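Local atomic coordinates of CADD-like protein of unknown function (Nostoc punctiforme, PDB entry 3B5O), a protein that is of unknown function but, as a CADD-like member of the heme-oxygenase-like clan, may be an oxidoreductase. Residues Ala36-Ile41 with Glu105-Ala110; Glu60-Lys65 with Asp136-Ala141; Thr142-Ala147 with Arg212-Ala217. One frame throughout, in Å; residues are numbered along the deposited sequence. Where two conformers were deposited one is given.

Contact 1 (Ala36-Ile41 with Glu105-Ala110); sequences ASFAQI and EGLGVA
F38 reaches across to L107 and V109 at one end of the bundle, where the start of helix 38-68 faces the last turn of helix 95-107. The backbones stay well apart, 10.1 Å between F38 CA and L107 CA, so a long aromatic side chain suits the place: with CG anti to the backbone N (chi1 179°), the ring extends outward from its helix and spans most of the gap. Its far corner does the touching. F38 CZ lies 4.1 Å from V109 CG2, the valine branch beside the backbone N, the phenylalanine and valine passing one another as they reach from facing backbones. L107 comes in at the ring edge, near the ring plane, with its CD2 4.3 Å from F38 CE2. L163 of helix 135-163 touches both F38 and L107, while A42 and Q46 of helix 38-68 pack on the buried V109; this is the closer-packed, apolar side.

The other side is more open: F38 and G108 both remain exposed. A glycine suits position 108 because the chain leaves helix 95-107 there with positive phi (67°), turning so that V109 can point back at the phenylalanine. Only about 101 Å² is buried between the segments, and apolar contacts alone join them.

The polar bonds of this region lie at the helix start. S37 N donates to Q40 OE1 over 2.9 Å, nearly straight at 171°, and S37 OG in return accepts from Q40 N at 3.2 Å. Serine and glutamine thus satisfy amide groups left without helical acceptors, and Q40 NE2 binds S232 OG. This reciprocal pair is a capping box, the classic N-terminal start of a helix, here at the end of an all-helical bundle.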
loop_
_atom_site.group_PDB
_atom_site.type_symbol
_atom_site.label_atom_id
_atom_site.label_comp_id
_atom_site.label_asym_id
_atom_site.label_seq_id
_atom_site.Cartn_x
_atom_site.Cartn_y
_atom_site.Cartn_z
ATOM N N ALA A 36 9.250 -6.825 -20.535
ATOM C CA ALA A 36 8.626 -7.854 -19.690
ATOM C C ALA A 36 7.597 -8.710 -20.414
ATOM O O ALA A 36 6.814 -8.216 -21.214
ATOM C CB ALA A 36 7.965 -7.191 -18.466
ATOM N N SER A 37 7.559 -9.991 -20.066
ATOM C CA SER A 37 6.504 -10.870 -20.529
ATOM C C SER A 37 5.238 -10.727 -19.671
ATOM O O SER A 37 5.266 -10.211 -18.525
ATOM C CB SER A 37 6.993 -12.308 -20.508
ATOM O OG SER A 37 7.061 -12.767 -19.172
ATOM N N PHE A 38 4.124 -11.194 -20.215
ATOM C CA PHE A 38 2.862 -11.262 -19.492
ATOM C C PHE A 38 3.067 -11.987 -18.170
ATOM O O PHE A 38 2.641 -11.487 -17.109
ATOM C CB PHE A 38 1.807 -12.016 -20.326
ATOM C CG PHE A 38 0.485 -12.161 -19.636
ATOM C CD1 PHE A 38 0.270 -13.229 -18.761
ATOM C CD2 PHE A 38 -0.526 -11.235 -19.822
ATOM C CE1 PHE A 38 -0.936 -13.355 -18.083
ATOM C CE2 PHE A 38 -1.747 -11.372 -19.163
ATOM C CZ PHE A 38 -1.934 -12.443 -18.286
ATOM N N ALA A 39 3.759 -13.125 -18.222
ATOM C CA ALA A 39 3.972 -13.955 -17.011
ATOM C C ALA A 39 4.701 -13.167 -15.931
ATOM O O ALA A 39 4.427 -13.325 -14.737
ATOM C CB ALA A 39 4.754 -15.229 -17.342
ATOM N N GLN A 40 5.670 -12.360 -16.338
ATOM C CA GLN A 40 6.464 -11.605 -15.372
ATOM C C GLN A 40 5.664 -10.519 -14.673
ATOM O O GLN A 40 5.805 -10.321 -13.464
ATOM C CB GLN A 40 7.726 -11.041 -16.047
ATOM C CG GLN A 40 8.719 -12.125 -16.384
ATOM C CD GLN A 40 9.829 -11.681 -17.314
ATOM O OE1 GLN A 40 9.620 -10.815 -18.168
ATOM N NE2 GLN A 40 11.012 -12.263 -17.152
ATOM N N ILE A 41 4.813 -9.808 -15.405
ATOM C CA ILE A 41 3.970 -8.771 -14.806
ATOM C C ILE A 41 2.818 -9.413 -14.005
ATOM O O ILE A 41 2.411 -8.899 -12.969
ATOM C CB ILE A 41 3.493 -7.729 -15.843
ATOM C CG1 ILE A 41 4.713 -7.089 -16.518
ATOM C CG2 ILE A 41 2.606 -6.656 -15.214
ATOM C CD1 ILE A 41 5.774 -6.511 -15.561
ATOM N N GLU A 105 -10.934 -13.237 -12.988
ATOM C CA GLU A 105 -11.981 -13.138 -14.028
ATOM C C GLU A 105 -11.424 -12.541 -15.313
ATOM O O GLU A 105 -11.718 -13.015 -16.415
ATOM C CB GLU A 105 -13.150 -12.274 -13.549
ATOM C CG GLU A 105 -14.263 -12.079 -14.590
ATOM C CD GLU A 105 -15.265 -11.004 -14.207
ATOM O OE1 GLU A 105 -15.375 -10.664 -13.003
ATOM O OE2 GLU A 105 -15.948 -10.481 -15.119
ATOM N N GLY A 106 -10.621 -11.496 -15.167
ATOM C CA GLY A 106 -10.079 -10.782 -16.315
ATOM C C GLY A 106 -8.946 -11.495 -17.019
ATOM O O GLY A 106 -8.887 -11.479 -18.253
ATOM N N LEU A 107 -8.058 -12.133 -16.262
ATOM C CA LEU A 107 -6.792 -12.637 -16.785
ATOM C C LEU A 107 -6.547 -14.131 -16.634
ATOM O O LEU A 107 -5.597 -14.658 -17.226
ATOM C CB LEU A 107 -5.635 -11.917 -16.081
ATOM C CG LEU A 107 -5.637 -10.397 -16.166
ATOM C CD1 LEU A 107 -4.537 -9.832 -15.261
ATOM C CD2 LEU A 107 -5.444 -9.935 -17.620
ATOM N N GLY A 108 -7.351 -14.815 -15.828
ATOM C CA GLY A 108 -7.032 -16.183 -15.451
ATOM C C GLY A 108 -5.779 -16.236 -14.581
ATOM O O GLY A 108 -5.110 -17.266 -14.508
ATOM N N VAL A 109 -5.467 -15.120 -13.926
ATOM C CA VAL A 109 -4.330 -15.042 -13.014
ATOM C C VAL A 109 -4.893 -15.266 -11.629
ATOM O O VAL A 109 -5.648 -14.441 -11.119
ATOM C CB VAL A 109 -3.607 -13.674 -13.085
ATOM C CG1 VAL A 109 -2.554 -13.544 -11.969
ATOM C CG2 VAL A 109 -2.952 -13.494 -14.445
ATOM N N ALA A 110 -4.543 -16.409 -11.055
ATOM C CA ALA A 110 -4.933 -16.753 -9.697
ATOM C C ALA A 110 -3.942 -16.096 -8.741
ATOM O O ALA A 110 -2.730 -16.240 -8.940
ATOM C CB ALA A 110 -4.905 -18.262 -9.528
#

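Contact 2 (Glu60-Lys65 with Asp136-Ala141); sequences ELARRK and DYVLGA
K65 sets out from its helix toward V138 but carries its charge elsewhere, an unusual course at a buried seam of this heme-oxygenase-like helical bundle. Chi1 (-74°) sets K65 CG 4.3 Å from V138 CG2, and a bend at chi2 (-80°) turns the rest of the chain away, so that the ammonium meets the carbonyl oxygen of R133, near the start of helix 135-163. Lysine suits the place because its methylenes can pack while its nitrogen finds a polar partner.

The two helices run roughly antiparallel, their directions 147° apart and their axes 9.5 Å apart at closest approach. A62 sits where they come nearest. Its small methyl lets V138 come close, with A62 CB 3.8 Å from V138 CG1, the branch held anti to the backbone N. L139 leaves its helix alongside, then swings CD2 in beside the A62 carbonyl, 4.1 Å from A62 O. F131 packs on V138, while L78 of helix 72-85 covers A62.

On the side of helix 38-68 turned from this seam, E60 gathers two arginines from the next turn. R63 grips the carboxylate side-on, with R63 NE 2.9 Å from E60 OE1 and R63 NH2 on E60 OE2, both from the syn side. From the anti side of OE2 comes R64 NE, 2.6 Å from E60 OE2.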
loop_
_atom_site.group_PDB
_atom_site.type_symbol
_atom_site.label_atom_id
_atom_site.label_comp_id
_atom_site.label_asym_id
_atom_site.label_seq_id
_atom_site.Cartn_x
_atom_site.Cartn_y
_atom_site.Cartn_z
ATOM N N GLU A 60 -4.897 -2.901 12.116
ATOM C CA GLU A 60 -5.346 -3.375 13.414
ATOM C C GLU A 60 -4.310 -3.171 14.492
ATOM O O GLU A 60 -4.633 -2.773 15.613
ATOM C CB GLU A 60 -5.791 -4.828 13.331
ATOM C CG GLU A 60 -6.169 -5.473 14.647
ATOM C CD GLU A 60 -7.314 -4.855 15.379
ATOM O OE1 GLU A 60 -8.099 -4.108 14.784
ATOM O OE2 GLU A 60 -7.443 -5.191 16.580
ATOM N N LEU A 61 -3.051 -3.447 14.193
ATOM C CA LEU A 61 -1.997 -3.192 15.173
ATOM C C LEU A 61 -1.914 -1.708 15.509
ATOM O O LEU A 61 -1.733 -1.327 16.673
ATOM C CB LEU A 61 -0.657 -3.702 14.688
ATOM C CG LEU A 61 -0.523 -5.209 14.500
ATOM C CD1 LEU A 61 0.888 -5.562 14.009
ATOM C CD2 LEU A 61 -0.875 -5.957 15.785
ATOM N N ALA A 62 -2.050 -0.853 14.503
ATOM C CA ALA A 62 -2.042 0.595 14.740
ATOM C C ALA A 62 -3.245 1.025 15.587
ATOM O O ALA A 62 -3.112 1.886 16.465
ATOM C CB ALA A 62 -2.043 1.356 13.402
ATOM N N ARG A 63 -4.401 0.414 15.339
ATOM C CA ARG A 63 -5.595 0.706 16.128
ATOM C C ARG A 63 -5.338 0.407 17.601
ATOM O O ARG A 63 -5.702 1.186 18.491
ATOM C CB ARG A 63 -6.777 -0.095 15.599
ATOM C CG ARG A 63 -8.103 0.274 16.277
ATOM C CD ARG A 63 -9.223 -0.671 15.890
ATOM N NE ARG A 63 -9.056 -1.993 16.475
ATOM C CZ ARG A 63 -9.374 -2.316 17.722
ATOM N NH1 ARG A 63 -9.896 -1.420 18.544
ATOM N NH2 ARG A 63 -9.158 -3.538 18.150
ATOM N N ARG A 64 -4.704 -0.727 17.866
ATOM C CA ARG A 64 -4.405 -1.117 19.237
ATOM C C ARG A 64 -3.383 -0.195 19.886
ATOM O O ARG A 64 -3.486 0.124 21.076
ATOM C CB ARG A 64 -3.934 -2.568 19.271
ATOM C CG ARG A 64 -5.050 -3.524 18.915
ATOM C CD ARG A 64 -4.600 -4.959 18.637
ATOM N NE ARG A 64 -5.828 -5.737 18.570
ATOM C CZ ARG A 64 -6.420 -6.323 19.616
ATOM N NH1 ARG A 64 -5.834 -6.407 20.816
ATOM N NH2 ARG A 64 -7.566 -6.889 19.416
ATOM N N LYS A 65 -2.400 0.245 19.108
ATOM C CA LYS A 65 -1.430 1.221 19.618
ATOM C C LYS A 65 -2.141 2.528 19.983
ATOM O O LYS A 65 -1.861 3.138 21.021
ATOM C CB LYS A 65 -0.334 1.487 18.591
ATOM C CG LYS A 65 0.655 0.369 18.458
ATOM C CD LYS A 65 1.719 0.356 19.563
ATOM C CE LYS A 65 2.577 -0.878 19.456
ATOM N NZ LYS A 65 3.724 -0.839 20.429
ATOM N N ASP A 136 3.320 7.208 18.124
ATOM C CA ASP A 136 3.554 8.272 17.149
ATOM C C ASP A 136 4.228 7.755 15.870
ATOM O O ASP A 136 3.828 8.105 14.769
ATOM C CB ASP A 136 4.353 9.413 17.786
ATOM C CG ASP A 136 3.713 9.912 19.067
ATOM O OD1 ASP A 136 3.963 9.283 20.123
ATOM O OD2 ASP A 136 2.943 10.906 19.010
ATOM N N TYR A 137 5.212 6.902 16.052
ATOM C CA TYR A 137 5.942 6.299 14.954
ATOM C C TYR A 137 5.028 5.394 14.171
ATOM O O TYR A 137 5.024 5.409 12.938
ATOM C CB TYR A 137 7.097 5.506 15.519
ATOM C CG TYR A 137 8.099 4.959 14.539
ATOM C CD1 TYR A 137 7.866 3.762 13.865
ATOM C CD2 TYR A 137 9.319 5.596 14.312
ATOM C CE1 TYR A 137 8.790 3.227 13.020
ATOM C CE2 TYR A 137 10.256 5.061 13.468
ATOM C CZ TYR A 137 9.996 3.870 12.813
ATOM O OH TYR A 137 10.942 3.319 11.980
ATOM N N VAL A 138 4.253 4.578 14.888
ATOM C CA VAL A 138 3.336 3.633 14.220
ATOM C C VAL A 138 2.301 4.383 13.398
ATOM O O VAL A 138 1.966 3.973 12.279
ATOM C CB VAL A 138 2.666 2.687 15.234
ATOM C CG1 VAL A 138 1.580 1.832 14.554
ATOM C CG2 VAL A 138 3.727 1.817 15.889
ATOM N N LEU A 139 1.763 5.478 13.929
ATOM C CA LEU A 139 0.785 6.243 13.167
ATOM C C LEU A 139 1.410 6.959 11.977
ATOM O O LEU A 139 0.736 7.189 10.996
ATOM C CB LEU A 139 -0.005 7.206 14.074
ATOM C CG LEU A 139 -1.352 6.638 14.532
ATOM C CD1 LEU A 139 -2.311 6.475 13.363
ATOM C CD2 LEU A 139 -1.197 5.322 15.266
ATOM N N GLY A 140 2.697 7.311 12.064
ATOM C CA GLY A 140 3.392 7.819 10.893
ATOM C C GLY A 140 3.453 6.785 9.782
ATOM O O GLY A 140 3.229 7.094 8.614
ATOM N N ALA A 141 3.828 5.566 10.139
ATOM C CA ALA A 141 3.842 4.480 9.153
ATOM C C ALA A 141 2.437 4.230 8.586
ATOM O O ALA A 141 2.263 3.929 7.392
ATOM C CB ALA A 141 4.409 3.213 9.769
#

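Contact 3 (Thr142-Ala147 with Arg212-Ala217); sequences TYAIEA and RAMIDA
The segments 142-147 and 212-217, parts of helices 135-163 and 204-230, cross at -52° with their axes 8.5 Å apart at closest approach, nearest where A144 faces M214, whose CA atoms are 6.3 Å apart. A small residue suits so close a crossing, and alanine supplies it. The A144 methyl points across and fits against two neighbours on the other helix. M214 lays the root of its side chain over it, with M214 CG 3.7 Å from A144 CB, and I215 adds a branch methyl, its CG2 3.8 Å from A144 CB.

M214, built as selenomethionine, then serves the next residue along. CG extends anti to the backbone N (chi1 -177°), and a bend at chi2 (64°) folds the selenium and terminal methyl toward I145. There M214 CE rests 3.5 Å from I145 CG1, a tight fit, and 4.0 Å from I145 CD1; the two chains meet at a slant rather than running alongside each other. A long, unbranched chain suits the place because it can bend at chi2 and bring its terminal methyl against I145. F51 and L55 of helix 38-68 and V127 of helix 118-131 also touch this side chain, which places it where several helices converge.

The beta-branched I215 keeps CG2 beside its backbone N, which puts that methyl on A144; T148 of helix 135-163 also packs on I215. Polar groups sit to the flanks. Y143 hydrogen-bonds through its hydroxyl to N12, and D216 and R212 both bond to Y19 OH, tying this region to the N-terminal part of the chain. The crossing angle is consistent with ridges-into-grooves packing of i±4 ridges, here in the core of a heme-oxygenase-like helical bundle.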
loop_
_atom_site.group_PDB
_atom_site.type_symbol
_atom_site.label_atom_id
_atom_site.label_comp_id
_atom_site.label_asym_id
_atom_site.label_seq_id
_atom_site.Cartn_x
_atom_site.Cartn_y
_atom_site.Cartn_z
ATOM N N THR A 142 1.431 4.328 9.449
ATOM C CA THR A 142 0.061 4.136 9.025
ATOM C C THR A 142 -0.371 5.265 8.083
ATOM O O THR A 142 -1.040 5.034 7.078
ATOM C CB THR A 142 -0.865 4.045 10.260
ATOM O OG1 THR A 142 -0.405 3.011 11.127
ATOM C CG2 THR A 142 -2.326 3.758 9.862
ATOM N N TYR A 143 0.042 6.495 8.384
ATOM C CA TYR A 143 -0.259 7.606 7.500
ATOM C C TYR A 143 0.444 7.427 6.145
ATOM O O TYR A 143 -0.084 7.827 5.125
ATOM C CB TYR A 143 0.096 8.945 8.177
ATOM C CG TYR A 143 -0.327 10.127 7.351
ATOM C CD1 TYR A 143 -1.663 10.351 7.091
ATOM C CD2 TYR A 143 0.594 10.973 6.769
ATOM C CE1 TYR A 143 -2.074 11.401 6.290
ATOM C CE2 TYR A 143 0.189 12.014 5.959
ATOM C CZ TYR A 143 -1.136 12.216 5.719
ATOM O OH TYR A 143 -1.524 13.274 4.917
ATOM N N ALA A 144 1.615 6.803 6.135
ATOM C CA ALA A 144 2.288 6.485 4.880
ATOM C C ALA A 144 1.454 5.562 3.982
ATOM O O ALA A 144 1.487 5.704 2.763
ATOM C CB ALA A 144 3.656 5.917 5.111
ATOM N N ILE A 145 0.718 4.635 4.577
ATOM C CA ILE A 145 -0.195 3.792 3.807
ATOM C C ILE A 145 -1.239 4.664 3.130
ATOM O O ILE A 145 -1.527 4.491 1.945
ATOM C CB ILE A 145 -0.923 2.752 4.688
ATOM C CG1 ILE A 145 0.051 1.817 5.401
ATOM C CG2 ILE A 145 -1.928 1.935 3.854
ATOM C CD1 ILE A 145 -0.657 0.965 6.512
ATOM N N GLU A 146 -1.807 5.608 3.875
ATOM C CA GLU A 146 -2.796 6.529 3.307
ATOM C C GLU A 146 -2.196 7.401 2.193
ATOM O O GLU A 146 -2.810 7.586 1.141
ATOM C CB GLU A 146 -3.443 7.406 4.398
ATOM C CG GLU A 146 -4.318 8.528 3.841
ATOM C CD GLU A 146 -5.020 9.344 4.895
ATOM O OE1 GLU A 146 -5.264 8.816 5.996
ATOM O OE2 GLU A 146 -5.349 10.515 4.607
ATOM N N ALA A 147 -1.011 7.949 2.432
ATOM C CA ALA A 147 -0.375 8.853 1.469
ATOM C C ALA A 147 0.015 8.152 0.169
ATOM O O ALA A 147 -0.023 8.748 -0.904
ATOM C CB ALA A 147 0.849 9.502 2.095
ATOM N N ARG A 212 8.718 7.845 7.007
ATOM C CA ARG A 212 9.894 7.628 6.182
ATOM C C ARG A 212 10.229 6.138 6.099
ATOM O O ARG A 212 10.533 5.607 5.027
ATOM C CB ARG A 212 11.081 8.365 6.799
ATOM C CG ARG A 212 12.405 8.115 6.123
ATOM C CD ARG A 212 12.463 8.748 4.767
ATOM N NE ARG A 212 12.677 10.181 4.907
ATOM C CZ ARG A 212 13.116 10.978 3.941
ATOM N NH1 ARG A 212 13.342 10.520 2.711
ATOM N NH2 ARG A 212 13.318 12.252 4.220
ATOM N N ALA A 213 10.199 5.457 7.246
ATOM C CA ALA A 213 10.582 4.052 7.279
ATOM C C ALA A 213 9.633 3.225 6.418
ATOM O O ALA A 213 10.049 2.299 5.716
ATOM C CB ALA A 213 10.603 3.513 8.703
HETATM N N MSE A 214 8.355 3.558 6.469
HETATM C CA MSE A 214 7.363 2.805 5.708
HETATM C C MSE A 214 7.534 3.000 4.211
HETATM O O MSE A 214 7.523 2.039 3.444
HETATM C CB MSE A 214 5.962 3.198 6.157
HETATM C CG MSE A 214 4.859 2.436 5.489
HETATM SE SE MSE A 214 4.905 0.545 5.893
HETATM C CE MSE A 214 3.132 0.061 5.485
ATOM N N ILE A 215 7.647 4.246 3.766
ATOM C CA ILE A 215 7.805 4.498 2.326
ATOM C C ILE A 215 9.123 3.934 1.813
ATOM O O ILE A 215 9.194 3.439 0.696
ATOM C CB ILE A 215 7.545 5.979 1.911
ATOM C CG1 ILE A 215 8.606 6.933 2.482
ATOM C CG2 ILE A 215 6.108 6.375 2.275
ATOM C CD1 ILE A 215 8.442 8.376 1.980
ATOM N N ASP A 216 10.174 3.970 2.634
ATOM C CA ASP A 216 11.451 3.368 2.250
ATOM C C ASP A 216 11.282 1.864 2.056
ATOM O O ASP A 216 11.785 1.295 1.088
ATOM C CB ASP A 216 12.544 3.649 3.287
ATOM C CG ASP A 216 13.116 5.049 3.225
ATOM O OD1 ASP A 216 12.940 5.733 2.219
ATOM O OD2 ASP A 216 13.777 5.438 4.221
ATOM N N ALA A 217 10.569 1.215 2.974
ATOM C CA ALA A 217 10.380 -0.237 2.900
ATOM C C ALA A 217 9.570 -0.608 1.656
ATOM O O ALA A 217 9.872 -1.601 0.950
ATOM C CB ALA A 217 9.702 -0.760 4.167
#

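Contacts 2 and 3 are successive stations on helix 135-163, their centres 11 Å apart, and they touch directly. A62 CB of contact 2 packs 3.3 Å from T142 OG1 of contact 3, whose hydroxyl also hydrogen-bonds to V138 O. A141 O likewise lies 3.5 Å from M214 CG. Together they bring helices 38-68 and 204-230 against different parts of helix 135-163. Contact 1 shares helix 38-68 with contact 2 but lies on the opposite side of the chain's centre: their centres are 34 Å apart, and contact 1 stays about 17 Å from contact 3 between nearest atoms. No active site or ligand is established for this protein, and the contacts are best read as packing within the bundle.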